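Local coordinates for iminosuccinate reductase (Paracoccus denitrificans, PDB 6RQA), which reduces iminosuccinate to L-aspartate with NADH, regenerating the amino donor for the first step of the beta-hydroxyaspartate cycle in glyoxylate assimilation, at residues Ala134-Ser139 / His236-Gly241; Leu127-Thr132 / Ser160-Arg165; Leu143-Ala148 / Ala212-Ser217. All blocks are in the same frame, centred on the assembly; numbering follows the deposited sequence.

All three contacts belong to or border the parallel-sheet NAD-binding domain. Contacts 1 and 2 share helix 125-143 and are buried, with centres about 10 Å apart; both reach NAD, and Met240 CE of contact 1 packs 3.4 Å from Thr132 O of contact 2. Contact 1 presses the helix onto strand 235-239 and includes a polar pair, whereas contact 2 sets it against helix 158-170 through apolar and aromatic packing without a cross-segment hydrogen bond. Contact 3, only partly buried and well away from the chain centre, packs the loop that follows the same helix against the start of strand 214-217, the sheet neighbour of strand 235-239; it joins small apolar groups with the side chain of Asp213.

Contact 1. Residues Ala134-Ser139 / His236-Gly241. With NAD (nicotinamide-adenine-dinucleotide), chain C.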
loop_
_atom_site.group_PDB
_atom_site.type_symbol
_atom_site.label_atom_id
_atom_site.label_comp_id
_atom_site.label_asym_id
_atom_site.label_seq_id
_atom_site.Cartn_x
_atom_site.Cartn_y
_atom_site.Cartn_z
ATOM N N ALA A 134 1.443 11.250 20.918
ATOM C CA ALA A 134 2.452 10.490 21.645
ATOM C C ALA A 134 3.849 10.795 21.124
ATOM O O ALA A 134 4.794 10.929 21.911
ATOM C CB ALA A 134 2.153 8.995 21.550
ATOM N N ALA A 135 3.999 10.918 19.803
ATOM C CA ALA A 135 5.304 11.238 19.231
ATOM C C ALA A 135 5.815 12.579 19.739
ATOM O O ALA A 135 6.994 12.710 20.090
ATOM C CB ALA A 135 5.224 11.235 17.703
ATOM N N SER A 136 4.942 13.587 19.792
ATOM C CA SER A 136 5.348 14.885 20.322
ATOM C C SER A 136 5.697 14.793 21.803
ATOM O O SER A 136 6.619 15.470 22.271
ATOM C CB SER A 136 4.240 15.913 20.094
ATOM O OG SER A 136 4.610 17.180 20.607
ATOM N N ALA A 137 4.975 13.960 22.555
ATOM C CA ALA A 137 5.256 13.819 23.979
ATOM C C ALA A 137 6.591 13.125 24.225
ATOM O O ALA A 137 7.273 13.430 25.211
ATOM C CB ALA A 137 4.123 13.057 24.666
ATOM N N VAL A 138 6.979 12.195 23.348
ATOM C CA VAL A 138 8.275 11.538 23.490
ATOM C C VAL A 138 9.403 12.548 23.316
ATOM O O VAL A 138 10.372 12.557 24.084
ATOM C CB VAL A 138 8.397 10.369 22.492
ATOM C CG1 VAL A 138 9.814 9.815 22.490
ATOM C CG2 VAL A 138 7.400 9.273 22.836
ATOM N N SER A 139 9.290 13.418 22.308
ATOM C CA SER A 139 10.298 14.456 22.116
ATOM C C SER A 139 10.357 15.403 23.305
ATOM O O SER A 139 11.435 15.901 23.647
ATOM C CB SER A 139 10.015 15.237 20.833
ATOM O OG SER A 139 8.872 16.058 20.981
ATOM N N HIS A 236 12.070 24.077 23.396
ATOM C CA HIS A 236 11.898 22.899 22.557
ATOM C C HIS A 236 10.655 23.081 21.699
ATOM O O HIS A 236 9.572 23.366 22.222
ATOM C CB HIS A 236 11.778 21.625 23.393
ATOM C CG HIS A 236 11.339 20.431 22.602
ATOM N ND1 HIS A 236 12.047 19.955 21.518
ATOM C CD2 HIS A 236 10.259 19.624 22.730
ATOM C CE1 HIS A 236 11.424 18.903 21.016
ATOM N NE2 HIS A 236 10.336 18.681 21.732
ATOM N N ILE A 237 10.811 22.915 20.389
ATOM C CA ILE A 237 9.734 23.128 19.431
ATOM C C ILE A 237 9.386 21.781 18.812
ATOM O O ILE A 237 10.199 21.187 18.094
ATOM C CB ILE A 237 10.123 24.146 18.351
ATOM C CG1 ILE A 237 10.632 25.438 18.995
ATOM C CG2 ILE A 237 8.938 24.431 17.440
ATOM C CD1 ILE A 237 11.117 26.467 17.996
ATOM N N ALA A 238 8.177 21.297 19.085
ATOM C CA ALA A 238 7.676 20.056 18.498
ATOM C C ALA A 238 6.830 20.431 17.286
ATOM O O ALA A 238 5.626 20.669 17.394
ATOM C CB ALA A 238 6.885 19.249 19.520
ATOM N N ALA A 239 7.473 20.488 16.120
ATOM C CA ALA A 239 6.796 20.836 14.874
ATOM C C ALA A 239 6.116 19.592 14.316
ATOM O O ALA A 239 6.783 18.673 13.833
ATOM C CB ALA A 239 7.787 21.421 13.872
ATOM N N MET A 240 4.785 19.563 14.378
ATOM C CA MET A 240 4.017 18.396 13.974
ATOM C C MET A 240 3.124 18.628 12.765
ATOM O O MET A 240 2.593 17.655 12.220
ATOM C CB MET A 240 3.145 17.903 15.141
ATOM C CG MET A 240 3.887 17.746 16.459
ATOM S SD MET A 240 5.167 16.479 16.401
ATOM C CE MET A 240 4.187 15.021 16.050
ATOM N N GLY A 241 2.947 19.872 12.326
ATOM C CA GLY A 241 1.988 20.176 11.281
ATOM C C GLY A 241 2.442 19.869 9.868
ATOM O O GLY A 241 1.653 19.372 9.059
HETATM P PA NAD C . -7.353 21.029 11.368
HETATM O O1A NAD C . -7.642 21.576 9.998
HETATM O O2A NAD C . -8.267 20.530 12.440
HETATM O O5B NAD C . -6.769 22.495 12.088
HETATM C C5B NAD C . -5.971 23.112 11.155
HETATM C C4B NAD C . -5.376 24.351 11.773
HETATM O O4B NAD C . -4.425 24.881 10.869
HETATM C C3B NAD C . -6.527 25.347 11.869
HETATM O O3B NAD C . -7.073 25.142 13.131
HETATM C C2B NAD C . -5.791 26.687 11.751
HETATM O O2B NAD C . -5.321 27.136 12.977
HETATM C C1B NAD C . -4.532 26.303 10.874
HETATM N N9A NAD C . -4.714 26.701 9.474
HETATM C C8A NAD C . -5.695 26.319 8.540
HETATM N N7A NAD C . -5.529 26.895 7.350
HETATM C C5A NAD C . -4.381 27.694 7.504
HETATM C C6A NAD C . -3.682 28.555 6.617
HETATM N N6A NAD C . -4.127 28.706 5.337
HETATM N N1A NAD C . -2.565 29.231 7.040
HETATM C C2A NAD C . -2.184 29.026 8.341
HETATM N N3A NAD C . -2.740 28.245 9.293
HETATM C C4A NAD C . -3.857 27.586 8.828
HETATM O O3 NAD C . -6.087 20.114 10.972
HETATM P PN NAD C . -5.709 18.993 12.030
HETATM O O1N NAD C . -5.635 19.321 13.500
HETATM O O2N NAD C . -6.254 17.795 11.339
HETATM O O5D NAD C . -3.989 18.626 11.748
HETATM C C5D NAD C . -3.396 19.800 11.391
HETATM C C4D NAD C . -2.061 19.483 10.764
HETATM O O4D NAD C . -1.511 18.324 11.428
HETATM C C3D NAD C . -2.338 19.072 9.287
HETATM O O3D NAD C . -1.457 19.811 8.519
HETATM C C2D NAD C . -1.987 17.572 9.273
HETATM O O2D NAD C . -1.306 17.159 8.138
HETATM C C1D NAD C . -0.947 17.549 10.418
HETATM N N1N NAD C . -0.819 16.135 10.954
HETATM C C2N NAD C . 0.447 15.719 11.243
HETATM C C3N NAD C . 0.648 14.432 11.739
HETATM C C7N NAD C . 2.064 14.061 12.031
HETATM O O7N NAD C . 2.369 12.954 12.461
HETATM N N7N NAD C . 3.013 15.025 11.792
HETATM C C4N NAD C . -0.446 13.588 11.930
HETATM C C5N NAD C . -1.725 14.037 11.625
HETATM C C6N NAD C . -1.913 15.333 11.129
#
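With its CG trans to the backbone N (chi1 169°), His236 extends its ring to Ser139, whose OG, set between its own backbone N and carbonyl carbon, meets it. His236 NE2 donates to Ser139 OG over 3.1 Å, and the oxygen lies only 7° out of the imidazole plane, so the ring is engaged at its edge. Ser139 OG in turn donates to Ser136 O at 2.7 Å. The hydroxyl thus takes part in two hydrogen bonds, accepting one and donating the other, and as His236 ND1 is hydrogen-bonded to Thr308 OG1, the rotation of the ring is fixed as well. Ser136 OG meets Ala238 CB at 3.3 Å. The Met240 side chain, bent at chi2 and chi3, folds back beneath the helix; its SD is 3.8 Å from Ser136 CB, and its CE comes within 4.3 Å of Ala135 CB. Beyond the strand, Met240 O accepts from the carboxamide N7N of NAD at 2.7 Å, and Gly241 O accepts from the ribose O3D at 3.2 Å. A helix nearly antiparallel to the strand beneath it (161°), with cofactor bonds made just past the strand's C-terminal end, is the arrangement of a Rossmann-type dinucleotide-binding domain.

Contact 2. Residues Leu127-Thr132 / Ser160-Arg165; sequences LTALRT and SAFQMR. With NAD (nicotinamide-adenine-dinucleotide), chain C.
Phe162 lays one face of its ring over the methyl of Ala129: the CB of Ala129 stands 4.0 Å from the Phe162 ring centroid and 16° off the normal, a CH-pi contact displaced toward CD2. Leu130 approaches the same ring obliquely, its CD2 4.0 Å from Phe162 CD1. Arg165 NH2 lies over the face opposite Ala129, offset toward the rim. Further along the helices, which cross at -40°, Gln163 is bent at chi2 (-68°), which carries its amide back toward Thr132; NE2 of Gln163 is 3.5 Å from CG2 of Thr132, in packing contact. The hydroxyl of Thr132 points elsewhere, donating to Thr128 O (2.6 Å), on the face of that carbonyl opposite the one used by Thr132 N. This places Thr132 OG1 3.2 Å from C4N, the hydride-carrying carbon of the nicotinamide. Arg131 NH2 lies 3.2 Å from the carboxamide O7N of NAD, near the guanidinium plane, while Arg131 NE forms a salt bridge with Asp319. With no hydrogen bond joining the segments, the helices are matched by shape and dispersion, and the hydroxyl of Thr132 is engaged with its own helix and stands beside the nicotinamide.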
loop_
_atom_site.group_PDB
_atom_site.type_symbol
_atom_site.label_atom_id
_atom_site.label_comp_id
_atom_site.label_asym_id
_atom_site.label_seq_id
_atom_site.Cartn_x
_atom_site.Cartn_y
_atom_site.Cartn_z
ATOM N N LEU A 127 -6.640 6.616 16.273
ATOM C CA LEU A 127 -5.279 6.133 16.491
ATOM C C LEU A 127 -4.250 7.119 15.952
ATOM O O LEU A 127 -3.211 7.346 16.582
ATOM C CB LEU A 127 -5.093 4.760 15.845
ATOM C CG LEU A 127 -5.734 3.560 16.545
ATOM C CD1 LEU A 127 -5.324 2.264 15.862
ATOM C CD2 LEU A 127 -5.359 3.532 18.017
ATOM N N THR A 128 -4.524 7.720 14.791
ATOM C CA THR A 128 -3.576 8.657 14.196
ATOM C C THR A 128 -3.329 9.848 15.113
ATOM O O THR A 128 -2.178 10.228 15.360
ATOM C CB THR A 128 -4.084 9.128 12.833
ATOM O OG1 THR A 128 -4.284 7.997 11.976
ATOM C CG2 THR A 128 -3.076 10.070 12.189
ATOM N N ALA A 129 -4.402 10.450 15.631
ATOM C CA ALA A 129 -4.244 11.593 16.525
ATOM C C ALA A 129 -3.516 11.200 17.803
ATOM O O ALA A 129 -2.717 11.978 18.337
ATOM C CB ALA A 129 -5.609 12.202 16.849
ATOM N N LEU A 130 -3.770 9.990 18.304
ATOM C CA LEU A 130 -3.136 9.551 19.544
ATOM C C LEU A 130 -1.636 9.343 19.361
ATOM O O LEU A 130 -0.834 9.837 20.161
ATOM C CB LEU A 130 -3.802 8.274 20.051
ATOM C CG LEU A 130 -5.193 8.457 20.657
ATOM C CD1 LEU A 130 -5.763 7.118 21.083
ATOM C CD2 LEU A 130 -5.144 9.424 21.833
ATOM N N ARG A 131 -1.234 8.610 18.317
ATOM C CA ARG A 131 0.194 8.364 18.126
ATOM C C ARG A 131 0.932 9.634 17.722
ATOM O O ARG A 131 2.121 9.780 18.029
ATOM C CB ARG A 131 0.424 7.245 17.101
ATOM C CG ARG A 131 -0.179 7.453 15.712
ATOM C CD ARG A 131 0.737 8.241 14.785
ATOM N NE ARG A 131 0.439 7.996 13.379
ATOM C CZ ARG A 131 0.891 8.742 12.378
ATOM N NH1 ARG A 131 0.575 8.439 11.126
ATOM N NH2 ARG A 131 1.651 9.799 12.627
ATOM N N THR A 132 0.250 10.558 17.038
ATOM C CA THR A 132 0.864 11.846 16.728
ATOM C C THR A 132 1.119 12.644 17.998
ATOM O O THR A 132 2.190 13.242 18.160
ATOM C CB THR A 132 -0.023 12.638 15.767
ATOM O OG1 THR A 132 -0.331 11.835 14.622
ATOM C CG2 THR A 132 0.682 13.906 15.312
ATOM N N SER A 160 -5.062 19.437 18.149
ATOM C CA SER A 160 -4.400 20.242 19.172
ATOM C C SER A 160 -4.805 19.813 20.576
ATOM O O SER A 160 -4.001 19.909 21.511
ATOM C CB SER A 160 -4.709 21.724 18.960
ATOM O OG SER A 160 -6.095 21.980 19.108
ATOM N N ALA A 161 -6.043 19.340 20.745
ATOM C CA ALA A 161 -6.470 18.850 22.052
ATOM C C ALA A 161 -5.679 17.614 22.459
ATOM O O ALA A 161 -5.234 17.502 23.608
ATOM C CB ALA A 161 -7.968 18.549 22.034
ATOM N N PHE A 162 -5.488 16.677 21.528
ATOM C CA PHE A 162 -4.712 15.479 21.830
ATOM C C PHE A 162 -3.263 15.828 22.144
ATOM O O PHE A 162 -2.643 15.209 23.017
ATOM C CB PHE A 162 -4.789 14.495 20.663
ATOM C CG PHE A 162 -6.190 14.075 20.321
ATOM C CD1 PHE A 162 -6.777 12.996 20.957
ATOM C CD2 PHE A 162 -6.921 14.764 19.367
ATOM C CE1 PHE A 162 -8.066 12.610 20.649
ATOM C CE2 PHE A 162 -8.210 14.381 19.054
ATOM C CZ PHE A 162 -8.783 13.303 19.696
ATOM N N GLN A 163 -2.708 16.821 21.446
ATOM C CA GLN A 163 -1.332 17.229 21.713
ATOM C C GLN A 163 -1.188 17.788 23.123
ATOM O O GLN A 163 -0.201 17.506 23.813
ATOM C CB GLN A 163 -0.878 18.260 20.678
ATOM C CG GLN A 163 -1.003 17.798 19.231
ATOM C CD GLN A 163 -0.042 16.677 18.877
ATOM O OE1 GLN A 163 1.066 16.599 19.409
ATOM N NE2 GLN A 163 -0.465 15.800 17.973
ATOM N N MET A 164 -2.167 18.575 23.572
ATOM C CA MET A 164 -2.076 19.177 24.899
ATOM C C MET A 164 -2.225 18.129 25.995
ATOM O O MET A 164 -1.514 18.177 27.008
ATOM C CB MET A 164 -3.131 20.274 25.054
ATOM C CG MET A 164 -2.979 21.100 26.324
ATOM S SD MET A 164 -4.240 22.378 26.510
ATOM C CE MET A 164 -3.982 23.330 25.020
ATOM N N ARG A 165 -3.138 17.173 25.814
ATOM C CA ARG A 165 -3.322 16.133 26.821
ATOM C C ARG A 165 -2.088 15.248 26.938
ATOM O O ARG A 165 -1.673 14.897 28.049
ATOM C CB ARG A 165 -4.558 15.292 26.495
ATOM C CG ARG A 165 -5.874 15.958 26.862
ATOM C CD ARG A 165 -7.038 14.983 26.762
ATOM N NE ARG A 165 -7.453 14.750 25.382
ATOM C CZ ARG A 165 -8.451 15.396 24.786
ATOM N NH1 ARG A 165 -9.140 16.313 25.450
ATOM N NH2 ARG A 165 -8.762 15.121 23.526
HETATM P PA NAD C . -7.353 21.029 11.368
HETATM O O1A NAD C . -7.642 21.576 9.998
HETATM O O2A NAD C . -8.267 20.530 12.440
HETATM O O5B NAD C . -6.769 22.495 12.088
HETATM C C5B NAD C . -5.971 23.112 11.155
HETATM C C4B NAD C . -5.376 24.351 11.773
HETATM O O4B NAD C . -4.425 24.881 10.869
HETATM C C3B NAD C . -6.527 25.347 11.869
HETATM O O3B NAD C . -7.073 25.142 13.131
HETATM C C2B NAD C . -5.791 26.687 11.751
HETATM O O2B NAD C . -5.321 27.136 12.977
HETATM C C1B NAD C . -4.532 26.303 10.874
HETATM N N9A NAD C . -4.714 26.701 9.474
HETATM C C8A NAD C . -5.695 26.319 8.540
HETATM N N7A NAD C . -5.529 26.895 7.350
HETATM C C5A NAD C . -4.381 27.694 7.504
HETATM C C6A NAD C . -3.682 28.555 6.617
HETATM N N6A NAD C . -4.127 28.706 5.337
HETATM N N1A NAD C . -2.565 29.231 7.040
HETATM C C2A NAD C . -2.184 29.026 8.341
HETATM N N3A NAD C . -2.740 28.245 9.293
HETATM C C4A NAD C . -3.857 27.586 8.828
HETATM O O3 NAD C . -6.087 20.114 10.972
HETATM P PN NAD C . -5.709 18.993 12.030
HETATM O O1N NAD C . -5.635 19.321 13.500
HETATM O O2N NAD C . -6.254 17.795 11.339
HETATM O O5D NAD C . -3.989 18.626 11.748
HETATM C C5D NAD C . -3.396 19.800 11.391
HETATM C C4D NAD C . -2.061 19.483 10.764
HETATM O O4D NAD C . -1.511 18.324 11.428
HETATM C C3D NAD C . -2.338 19.072 9.287
HETATM O O3D NAD C . -1.457 19.811 8.519
HETATM C C2D NAD C . -1.987 17.572 9.273
HETATM O O2D NAD C . -1.306 17.159 8.138
HETATM C C1D NAD C . -0.947 17.549 10.418
HETATM N N1N NAD C . -0.819 16.135 10.954
HETATM C C2N NAD C . 0.447 15.719 11.243
HETATM C C3N NAD C . 0.648 14.432 11.739
HETATM C C7N NAD C . 2.064 14.061 12.031
HETATM O O7N NAD C . 2.369 12.954 12.461
HETATM N N7N NAD C . 3.013 15.025 11.792
HETATM C C4N NAD C . -0.446 13.588 11.930
HETATM C C5N NAD C . -1.725 14.037 11.625
HETATM C C6N NAD C . -1.913 15.333 11.129
#

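Contact 3. Residues Leu143-Ala148 / Ala212-Ser217; sequences LAPKGA and ADVIVS
Asp213 meets Ala148 where helix 205-211 gives way to strand 214-217, a central strand of the Rossmann-type parallel sheet, between strands 150-154 and 235-239. The CB atoms of Asp213 and Ala148 are 3.7 Å apart, and the carboxylate continues alongside the loop backbone, with OD2 of Asp213 3.5 Å from C of Ala148. That is packing; the hydrogen bonds of OD2 go to the N-H groups of Lys149 and Val150, just past Ala148, so one carboxylate oxygen holds the chain as it enters strand 150-154. Asp213 O touches Pro145 CD at 3.6 Å. At Val214, chi1 of 174° sends CG1 opposite the backbone N and turns CG2 to the loop, where Pro145 CD approaches this branch, 4.3 Å from Val214 CG2. The loop turns back between Pro145 and Ala148, with Gly147 at positive phi (72°). From Ile215 onward the strand leaves the loop and pairs through its backbone with His236, so the apolar part of the contact rests on the one valine branch: Val214 CG2 touches two methyls, Ala144 CB at 3.7 Å and Ala148 CB at 3.8 Å.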
loop_
_atom_site.group_PDB
_atom_site.type_symbol
_atom_site.label_atom_id
_atom_site.label_comp_id
_atom_site.label_asym_id
_atom_site.label_seq_id
_atom_site.Cartn_x
_atom_site.Cartn_y
_atom_site.Cartn_z
ATOM N N LEU A 143 13.776 15.974 25.193
ATOM C CA LEU A 143 14.408 17.179 24.667
ATOM C C LEU A 143 13.960 18.481 25.322
ATOM O O LEU A 143 14.589 19.514 25.069
ATOM C CB LEU A 143 14.173 17.292 23.153
ATOM C CG LEU A 143 14.637 16.123 22.282
ATOM C CD1 LEU A 143 14.160 16.303 20.851
ATOM C CD2 LEU A 143 16.152 15.980 22.331
ATOM N N ALA A 144 12.912 18.473 26.140
ATOM C CA ALA A 144 12.425 19.713 26.724
ATOM C C ALA A 144 13.450 20.297 27.695
ATOM O O ALA A 144 14.200 19.558 28.340
ATOM C CB ALA A 144 11.103 19.487 27.451
ATOM N N PRO A 145 13.506 21.623 27.810
ATOM C CA PRO A 145 14.420 22.239 28.776
ATOM C C PRO A 145 14.095 21.807 30.198
ATOM O O PRO A 145 12.949 21.497 30.531
ATOM C CB PRO A 145 14.188 23.742 28.579
ATOM C CG PRO A 145 13.627 23.862 27.198
ATOM C CD PRO A 145 12.801 22.629 26.997
ATOM N N LYS A 146 15.127 21.787 31.034
ATOM C CA LYS A 146 14.971 21.361 32.418
ATOM C C LYS A 146 14.029 22.298 33.161
ATOM O O LYS A 146 14.262 23.509 33.226
ATOM C CB LYS A 146 16.334 21.308 33.105
ATOM C CG LYS A 146 17.402 22.190 32.464
ATOM C CD LYS A 146 18.449 21.357 31.726
ATOM C CE LYS A 146 18.223 21.355 30.220
ATOM N NZ LYS A 146 18.443 22.701 29.620
ATOM N N GLY A 147 12.957 21.733 33.712
ATOM C CA GLY A 147 11.977 22.511 34.444
ATOM C C GLY A 147 11.110 23.386 33.562
ATOM O O GLY A 147 10.898 24.561 33.870
ATOM N N ALA A 148 10.604 22.828 32.464
ATOM C CA ALA A 148 9.726 23.578 31.573
ATOM C C ALA A 148 8.409 23.874 32.280
ATOM O O ALA A 148 7.717 22.955 32.729
ATOM C CB ALA A 148 9.485 22.799 30.283
ATOM N N ALA A 212 7.148 30.505 26.185
ATOM C CA ALA A 212 6.852 29.080 26.161
ATOM C C ALA A 212 8.154 28.289 26.158
ATOM O O ALA A 212 8.976 28.435 25.246
ATOM C CB ALA A 212 6.001 28.720 24.945
ATOM N N ASP A 213 8.338 27.453 27.182
ATOM C CA ASP A 213 9.509 26.589 27.247
ATOM C C ASP A 213 9.391 25.410 26.293
ATOM O O ASP A 213 10.402 24.958 25.741
ATOM C CB ASP A 213 9.709 26.096 28.681
ATOM C CG ASP A 213 9.635 27.222 29.698
ATOM O OD1 ASP A 213 10.146 28.324 29.403
ATOM O OD2 ASP A 213 9.060 27.007 30.785
ATOM N N VAL A 214 8.178 24.903 26.091
ATOM C CA VAL A 214 7.896 23.858 25.115
ATOM C C VAL A 214 6.833 24.385 24.165
ATOM O O VAL A 214 5.790 24.881 24.607
ATOM C CB VAL A 214 7.432 22.554 25.790
ATOM C CG1 VAL A 214 7.005 21.537 24.743
ATOM C CG2 VAL A 214 8.538 21.989 26.665
ATOM N N ILE A 215 7.098 24.284 22.865
ATOM C CA ILE A 215 6.194 24.769 21.830
ATOM C C ILE A 215 5.785 23.591 20.961
ATOM O O ILE A 215 6.638 22.817 20.511
ATOM C CB ILE A 215 6.843 25.878 20.979
ATOM C CG1 ILE A 215 7.202 27.082 21.854
ATOM C CG2 ILE A 215 5.913 26.301 19.853
ATOM C CD1 ILE A 215 7.854 28.215 21.091
ATOM N N VAL A 216 4.481 23.455 20.729
ATOM C CA VAL A 216 3.928 22.410 19.876
ATOM C C VAL A 216 3.065 23.077 18.817
ATOM O O VAL A 216 2.053 23.710 19.144
ATOM C CB VAL A 216 3.107 21.384 20.674
ATOM C CG1 VAL A 216 2.424 20.409 19.730
ATOM C CG2 VAL A 216 3.998 20.645 21.659
ATOM N N SER A 217 3.464 22.943 17.555
ATOM C CA SER A 217 2.726 23.490 16.425
ATOM C C SER A 217 2.059 22.350 15.668
ATOM O O SER A 217 2.695 21.328 15.391
ATOM C CB SER A 217 3.649 24.282 15.497
ATOM O OG SER A 217 4.718 23.476 15.029
#